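Local coordinates for protein thermotoga maritima TmcAL (Thermotoga maritima, PDB 5Y0T) that belongs to the HIGH nucleotidyl transferase family of the HUP clan and is modelled with adenosine-5'-rp-alpha-thio-triphosphate in its ligand pocket, at residues V114-I117 against L118-P122; F325-K328 against S329-G333. All blocks are in the same frame, centred on the assembly; numbering follows the deposited sequence.

Interaction 1 of 2, residues V114-I117 against L118-P122; sequences VARI and LYEQP
At the edge of the Y119 ring, in its plane, lies NH1 of R116, 3.8 Å from CD2. The guanidinium and the ring stand 71° apart, so this is an edge contact between side chains that run side by side in the same direction, not a cation-pi stack. The guanidinium is turned almost as steeply, by 69°, against the carboxylate of E120, whose OE2 approaches it obliquely. NH1 and OE2 are 3.4 Å apart, so the hydrogen bond within this i to i+4 salt bridge is weak, while the same oxygen sits closer to the aliphatic chain, 3.2 Å from R116 CD. R116 starts out with CG anti to the backbone N (chi1 172°), and bends at chi2 and chi3 bring NH1 beside the Y119 ring edge and within reach of E120 OE2. A long, flexible chain with a charged tip suits this exposed flank.

The segment is the C-terminal end of helix 108-120. Successive i+4 to i bonds run from L118 N to V114 O through to Q121 N, which reaches I117 O at 2.8 Å. Q121 then leaves helical angles with positive phi, and its amide turns back so that NE2 donates to L118 O at 2.8 Å, satisfying a carbonyl of the final turn. P122, at the N-cap of helix 123-134, brings ring carbon CD to 3.9 Å from I117 CG2, the two side chains crossing at about a right angle. On the buried flank the branched apolar V114 and L118 lie alongside each other, CG1 to CD1 4.1 Å; L147 of helix 139-153 packs on V114, and V173 of helix 167-182 on L118.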
ATOM      1  N   VAL A 114     -15.087  34.304 -20.747  1.00 24.64           N
ATOM      2  CA  VAL A 114     -14.580  32.981 -21.093  1.00 23.73           C
ATOM      3  C   VAL A 114     -15.433  31.903 -20.438  1.00 28.00           C
ATOM      4  O   VAL A 114     -15.808  30.923 -21.092  1.00 26.87           O
ATOM      5  CB  VAL A 114     -13.102  32.790 -20.687  1.00 23.89           C
ATOM      6  CG1 VAL A 114     -12.681  31.337 -20.857  1.00 25.86           C
ATOM      7  CG2 VAL A 114     -12.208  33.699 -21.512  1.00 24.51           C
ATOM      8  N   ALA A 115     -15.772  32.084 -19.161  1.00 26.33           N
ATOM      9  CA  ALA A 115     -16.585  31.070 -18.487  1.00 24.29           C
ATOM     10  C   ALA A 115     -17.926  30.874 -19.186  1.00 25.94           C
ATOM     11  O   ALA A 115     -18.417  29.751 -19.286  1.00 25.54           O
ATOM     12  CB  ALA A 115     -16.808  31.431 -17.024  1.00 20.62           C
ATOM     13  N   ARG A 116     -18.504  31.965 -19.681  1.00 25.39           N
ATOM     14  CA  ARG A 116     -19.794  31.904 -20.383  1.00 28.35           C
ATOM     15  C   ARG A 116     -19.717  31.052 -21.670  1.00 27.25           C
ATOM     16  O   ARG A 116     -20.594  30.219 -21.944  1.00 27.43           O
ATOM     17  CB  ARG A 116     -20.273  33.328 -20.700  1.00 34.24           C
ATOM     18  CG  ARG A 116     -21.500  33.423 -21.587  1.00 44.22           C
ATOM     19  CD  ARG A 116     -22.734  32.850 -20.919  1.00 53.87           C
ATOM     20  NE  ARG A 116     -23.102  33.548 -19.687  1.00 54.77           N
ATOM     21  CZ  ARG A 116     -24.200  33.279 -18.985  1.00 49.78           C
ATOM     22  NH1 ARG A 116     -25.036  32.335 -19.400  1.00 50.43           N
ATOM     23  NH2 ARG A 116     -24.464  33.953 -17.874  1.00 45.51           N
ATOM     24  N   ILE A 117     -18.658  31.248 -22.449  1.00 25.38           N
ATOM     25  CA  ILE A 117     -18.450  30.448 -23.654  1.00 25.14           C
ATOM     26  C   ILE A 117     -18.320  28.974 -23.317  1.00 26.78           C
ATOM     27  O   ILE A 117     -18.963  28.129 -23.948  1.00 27.34           O
ATOM     28  CB  ILE A 117     -17.205  30.920 -24.433  1.00 28.11           C
ATOM     29  CG1 ILE A 117     -17.411  32.356 -24.909  1.00 29.35           C
ATOM     30  CG2 ILE A 117     -16.945  30.017 -25.642  1.00 33.14           C
ATOM     31  CD1 ILE A 117     -16.121  33.052 -25.348  1.00 32.65           C
ATOM     32  N   LEU A 118     -17.512  28.655 -22.308  1.00 28.75           N
ATOM     33  CA  LEU A 118     -17.331  27.261 -21.901  1.00 27.25           C
ATOM     34  C   LEU A 118     -18.614  26.655 -21.336  1.00 30.40           C
ATOM     35  O   LEU A 118     -18.837  25.445 -21.422  1.00 34.63           O
ATOM     36  CB  LEU A 118     -16.214  27.137 -20.857  1.00 28.07           C
ATOM     37  CG  LEU A 118     -14.837  27.682 -21.247  1.00 30.55           C
ATOM     38  CD1 LEU A 118     -13.862  27.494 -20.101  1.00 30.44           C
ATOM     39  CD2 LEU A 118     -14.318  26.998 -22.515  1.00 32.13           C
ATOM     40  N   TYR A 119     -19.442  27.496 -20.732  1.00 28.77           N
ATOM     41  CA  TYR A 119     -20.730  27.058 -20.206  1.00 25.21           C
ATOM     42  C   TYR A 119     -21.732  26.808 -21.330  1.00 29.02           C
ATOM     43  O   TYR A 119     -22.390  25.769 -21.381  1.00 31.78           O
ATOM     44  CB  TYR A 119     -21.275  28.104 -19.225  1.00 22.41           C
ATOM     45  CG  TYR A 119     -22.674  27.837 -18.724  1.00 23.68           C
ATOM     46  CD1 TYR A 119     -22.998  26.640 -18.078  1.00 23.42           C
ATOM     47  CD2 TYR A 119     -23.670  28.792 -18.870  1.00 26.64           C
ATOM     48  CE1 TYR A 119     -24.289  26.399 -17.616  1.00 27.58           C
ATOM     49  CE2 TYR A 119     -24.958  28.564 -18.410  1.00 33.05           C
ATOM     50  CZ  TYR A 119     -25.261  27.371 -17.785  1.00 31.70           C
ATOM     51  OH  TYR A 119     -26.546  27.162 -17.340  1.00 36.62           O
ATOM     52  N   GLU A 120     -21.851  27.760 -22.247  1.00 28.99           N
ATOM     53  CA  GLU A 120     -22.850  27.626 -23.302  1.00 30.79           C
ATOM     54  C   GLU A 120     -22.422  26.681 -24.418  1.00 31.06           C
ATOM     55  O   GLU A 120     -23.270  26.106 -25.104  1.00 32.26           O
ATOM     56  CB  GLU A 120     -23.194  28.995 -23.862  1.00 30.34           C
ATOM     57  CG  GLU A 120     -23.996  29.813 -22.871  1.00 37.88           C
ATOM     58  CD  GLU A 120     -24.374  31.158 -23.416  1.00 44.29           C
ATOM     59  OE1 GLU A 120     -23.886  31.509 -24.511  1.00 40.99           O
ATOM     60  OE2 GLU A 120     -25.160  31.860 -22.750  1.00 48.37           O
ATOM     61  N   GLN A 121     -21.115  26.499 -24.570  1.00 28.31           N
ATOM     62  CA  GLN A 121     -20.577  25.575 -25.570  1.00 32.09           C
ATOM     63  C   GLN A 121     -21.119  25.851 -26.978  1.00 29.79           C
ATOM     64  O   GLN A 121     -21.710  24.967 -27.594  1.00 33.00           O
ATOM     65  CB  GLN A 121     -20.893  24.121 -25.173  1.00 35.78           C
ATOM     66  CG  GLN A 121     -20.145  23.607 -23.937  1.00 37.14           C
ATOM     67  CD  GLN A 121     -18.678  23.304 -24.246  1.00 43.77           C
ATOM     68  OE1 GLN A 121     -18.368  22.699 -25.270  1.00 48.05           O
ATOM     69  NE2 GLN A 121     -17.772  23.743 -23.369  1.00 36.99           N
ATOM     70  N   PRO A 122     -20.925  27.076 -27.499  1.00 31.29           N
ATOM     71  CA  PRO A 122     -21.390  27.323 -28.869  1.00 31.22           C
ATOM     72  C   PRO A 122     -20.707  26.385 -29.881  1.00 33.37           C
ATOM     73  O   PRO A 122     -19.535  26.042 -29.694  1.00 33.56           O
ATOM     74  CB  PRO A 122     -21.003  28.789 -29.115  1.00 36.68           C
ATOM     75  CG  PRO A 122     -19.884  29.054 -28.145  1.00 28.61           C
ATOM     76  CD  PRO A 122     -20.198  28.229 -26.935  1.00 27.51           C
TER

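Interaction 2 of 2, residues F325-K328 against S329-G333; sequences FVEK and SNTKG. With EDO (1,2-ethanediol), chain G.
S329 folds its hydroxyl back on F325 in two ways: OG bonds to the F325 carbonyl O at 2.9 Å and also lies over one face of the phenyl ring, 3.8 Å above its plane and offset toward the rim. Both side-chain torsions serve this. The serine OG stands beside its own backbone N (chi1 -60°), which directs it along the helix to the preceding turn, whereas F325 has CG anti to its N (chi1 168°), bringing the ring under the hydroxyl. F325 O also accepts from S329 N, and the two donors reach it from opposite faces of the carbonyl plane. A small hydroxyl suits this buried position, since it can spend its proton on the backbone.

T331 repeats the device on the exposed flank, OG1 giving its proton to E327 O at 2.8 Å. The E327 side chain, bent at chi2, crosses the threonine obliquely, with OE2 3.7 Å from OG1. Between these flanks V326 and N330 run side by side; CG1 of the valine touches ND2 at 3.5 Å, while that amide nitrogen hydrogen-bonds to Q77.

K328, bent at chi3, and the extended K332 bring their NZ atoms within 4.5 Å of each other. D380, whose OD2 forms salt bridges with both, probably offsets the repulsion.

K328 O accepts from K332 N at 2.8 Å and, from above its plane, from T331 N at 3.2 Å. G333 then takes a positive phi, a conformation easy for glycine, where a CB would jam against the preceding carbonyl. Hydroxyls bonded back to i-4 carbonyls are common within α-helices; the glycine with positive phi just after the last turn is what is characteristic of a C-terminus, here that of helix 323-332.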
ATOM      1  N   PHE A 325     -16.187   6.646  -9.179  1.00 24.79           N
ATOM      2  CA  PHE A 325     -16.345   7.479  -7.987  1.00 22.37           C
ATOM      3  C   PHE A 325     -16.109   8.960  -8.312  1.00 24.68           C
ATOM      4  O   PHE A 325     -16.889   9.834  -7.897  1.00 22.69           O
ATOM      5  CB  PHE A 325     -15.384   6.978  -6.904  1.00 20.63           C
ATOM      6  CG  PHE A 325     -15.232   7.902  -5.729  1.00 26.54           C
ATOM      7  CD1 PHE A 325     -16.286   8.126  -4.860  1.00 23.51           C
ATOM      8  CD2 PHE A 325     -14.010   8.498  -5.466  1.00 25.72           C
ATOM      9  CE1 PHE A 325     -16.137   8.969  -3.765  1.00 22.66           C
ATOM     10  CE2 PHE A 325     -13.848   9.333  -4.369  1.00 27.83           C
ATOM     11  CZ  PHE A 325     -14.909   9.567  -3.515  1.00 24.28           C
ATOM     12  N   VAL A 326     -15.057   9.252  -9.074  1.00 21.70           N
ATOM     13  CA  VAL A 326     -14.786  10.650  -9.436  1.00 25.74           C
ATOM     14  C   VAL A 326     -15.847  11.170 -10.416  1.00 23.80           C
ATOM     15  O   VAL A 326     -16.269  12.330 -10.334  1.00 23.12           O
ATOM     16  CB  VAL A 326     -13.369  10.830 -10.037  1.00 28.97           C
ATOM     17  CG1 VAL A 326     -13.159  12.253 -10.506  1.00 29.86           C
ATOM     18  CG2 VAL A 326     -12.323  10.479  -9.007  1.00 23.65           C
ATOM     19  N   GLU A 327     -16.307  10.309 -11.318  1.00 26.52           N
ATOM     20  CA  GLU A 327     -17.346  10.707 -12.259  1.00 29.36           C
ATOM     21  C   GLU A 327     -18.624  11.114 -11.518  1.00 26.97           C
ATOM     22  O   GLU A 327     -19.229  12.135 -11.826  1.00 23.27           O
ATOM     23  CB  GLU A 327     -17.648   9.585 -13.251  1.00 27.01           C
ATOM     24  CG  GLU A 327     -18.811   9.900 -14.192  1.00 33.31           C
ATOM     25  CD  GLU A 327     -18.481  11.021 -15.161  1.00 52.04           C
ATOM     26  OE1 GLU A 327     -17.274  11.291 -15.372  1.00 56.74           O
ATOM     27  OE2 GLU A 327     -19.424  11.632 -15.711  1.00 57.07           O
ATOM     28  N   LYS A 328     -19.038  10.306 -10.553  1.00 27.61           N
ATOM     29  CA  LYS A 328     -20.204  10.647  -9.746  1.00 27.48           C
ATOM     30  C   LYS A 328     -19.967  11.902  -8.900  1.00 24.01           C
ATOM     31  O   LYS A 328     -20.863  12.743  -8.755  1.00 24.23           O
ATOM     32  CB  LYS A 328     -20.591   9.482  -8.834  1.00 31.61           C
ATOM     33  CG  LYS A 328     -21.303   8.335  -9.545  1.00 44.00           C
ATOM     34  CD  LYS A 328     -21.865   7.337  -8.539  1.00 55.36           C
ATOM     35  CE  LYS A 328     -22.930   7.982  -7.647  1.00 61.03           C
ATOM     36  NZ  LYS A 328     -23.576   7.008  -6.706  1.00 61.49           N
ATOM     37  N   SER A 329     -18.774  12.027  -8.328  1.00 22.26           N
ATOM     38  CA  SER A 329     -18.474  13.207  -7.517  1.00 19.50           C
ATOM     39  C   SER A 329     -18.487  14.476  -8.378  1.00 23.73           C
ATOM     40  O   SER A 329     -18.900  15.536  -7.916  1.00 24.27           O
ATOM     41  CB  SER A 329     -17.122  13.069  -6.816  1.00 25.48           C
ATOM     42  OG  SER A 329     -17.091  11.941  -5.952  1.00 23.63           O
ATOM     43  N   ASN A 330     -18.052  14.367  -9.631  1.00 21.85           N
ATOM     44  CA  ASN A 330     -17.971  15.546 -10.498  1.00 21.09           C
ATOM     45  C   ASN A 330     -19.297  15.887 -11.179  1.00 28.73           C
ATOM     46  O   ASN A 330     -19.409  16.886 -11.886  1.00 28.90           O
ATOM     47  CB  ASN A 330     -16.876  15.345 -11.548  1.00 25.57           C
ATOM     48  CG  ASN A 330     -15.495  15.572 -10.972  1.00 30.47           C
ATOM     49  OD1 ASN A 330     -15.366  16.045  -9.834  1.00 23.00           O
ATOM     50  ND2 ASN A 330     -14.449  15.259 -11.754  1.00 22.49           N
ATOM     51  N   THR A 331     -20.282  15.027 -10.963  1.00 24.68           N
ATOM     52  CA  THR A 331     -21.648  15.204 -11.452  1.00 27.16           C
ATOM     53  C   THR A 331     -22.553  15.675 -10.310  1.00 27.00           C
ATOM     54  O   THR A 331     -23.190  16.722 -10.389  1.00 24.84           O
ATOM     55  CB  THR A 331     -22.205  13.893 -12.057  1.00 37.18           C
ATOM     56  OG1 THR A 331     -21.368  13.480 -13.141  1.00 46.27           O
ATOM     57  CG2 THR A 331     -23.618  14.100 -12.588  1.00 42.28           C
ATOM     58  N   LYS A 332     -22.633  14.883  -9.253  1.00 20.27           N
ATOM     59  CA  LYS A 332     -23.496  15.228  -8.119  1.00 20.24           C
ATOM     60  C   LYS A 332     -22.830  16.157  -7.095  1.00 21.65           C
ATOM     61  O   LYS A 332     -23.507  16.770  -6.262  1.00 24.85           O
ATOM     62  CB  LYS A 332     -23.956  13.951  -7.411  1.00 23.16           C
ATOM     63  CG  LYS A 332     -24.669  12.942  -8.323  1.00 23.52           C
ATOM     64  CD  LYS A 332     -25.377  11.860  -7.482  1.00 25.83           C
ATOM     65  CE  LYS A 332     -26.213  10.918  -8.352  1.00 27.30           C
ATOM     66  NZ  LYS A 332     -26.893   9.880  -7.513  1.00 30.72           N
ATOM     67  N   GLY A 333     -21.511  16.268  -7.138  1.00 21.80           N
ATOM     68  CA  GLY A 333     -20.825  17.143  -6.200  1.00 18.75           C
ATOM     69  C   GLY A 333     -20.595  16.531  -4.830  1.00 22.29           C
ATOM     70  O   GLY A 333     -20.864  15.339  -4.603  1.00 21.75           O
TER
HETATM   71  C1  EDO G1003     -26.699  16.381  -3.026  1.00 34.59           C
HETATM   72  O1  EDO G1003     -28.119  16.275  -2.803  1.00 45.90           O
HETATM   73  C2  EDO G1003     -26.428  16.713  -4.495  1.00 33.06           C
HETATM   74  O2  EDO G1003     -26.300  15.491  -5.259  1.00 30.77           O

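In the fold
Interactions 1 and 2 are the C-terminal ends of two separate helices, 108-120 and 323-332, and follow one another in series along the chain. Their centres lie 21 Å apart and their nearest atoms about 12 Å, so they do not touch. Interaction 1 is the more peripheral, about 23 Å from the chain's centre against 15 Å for interaction 2. Helix 108-120 follows strand 98-103 and packs among helices 139-153 and 167-182; helix 323-332 precedes strand 337-343 and rests on helices 72-75 and 381-399. Those two strands belong to the same mixed sheet, so each contact closes a helix next in sequence to a strand of that sheet, with its own set of helical neighbours.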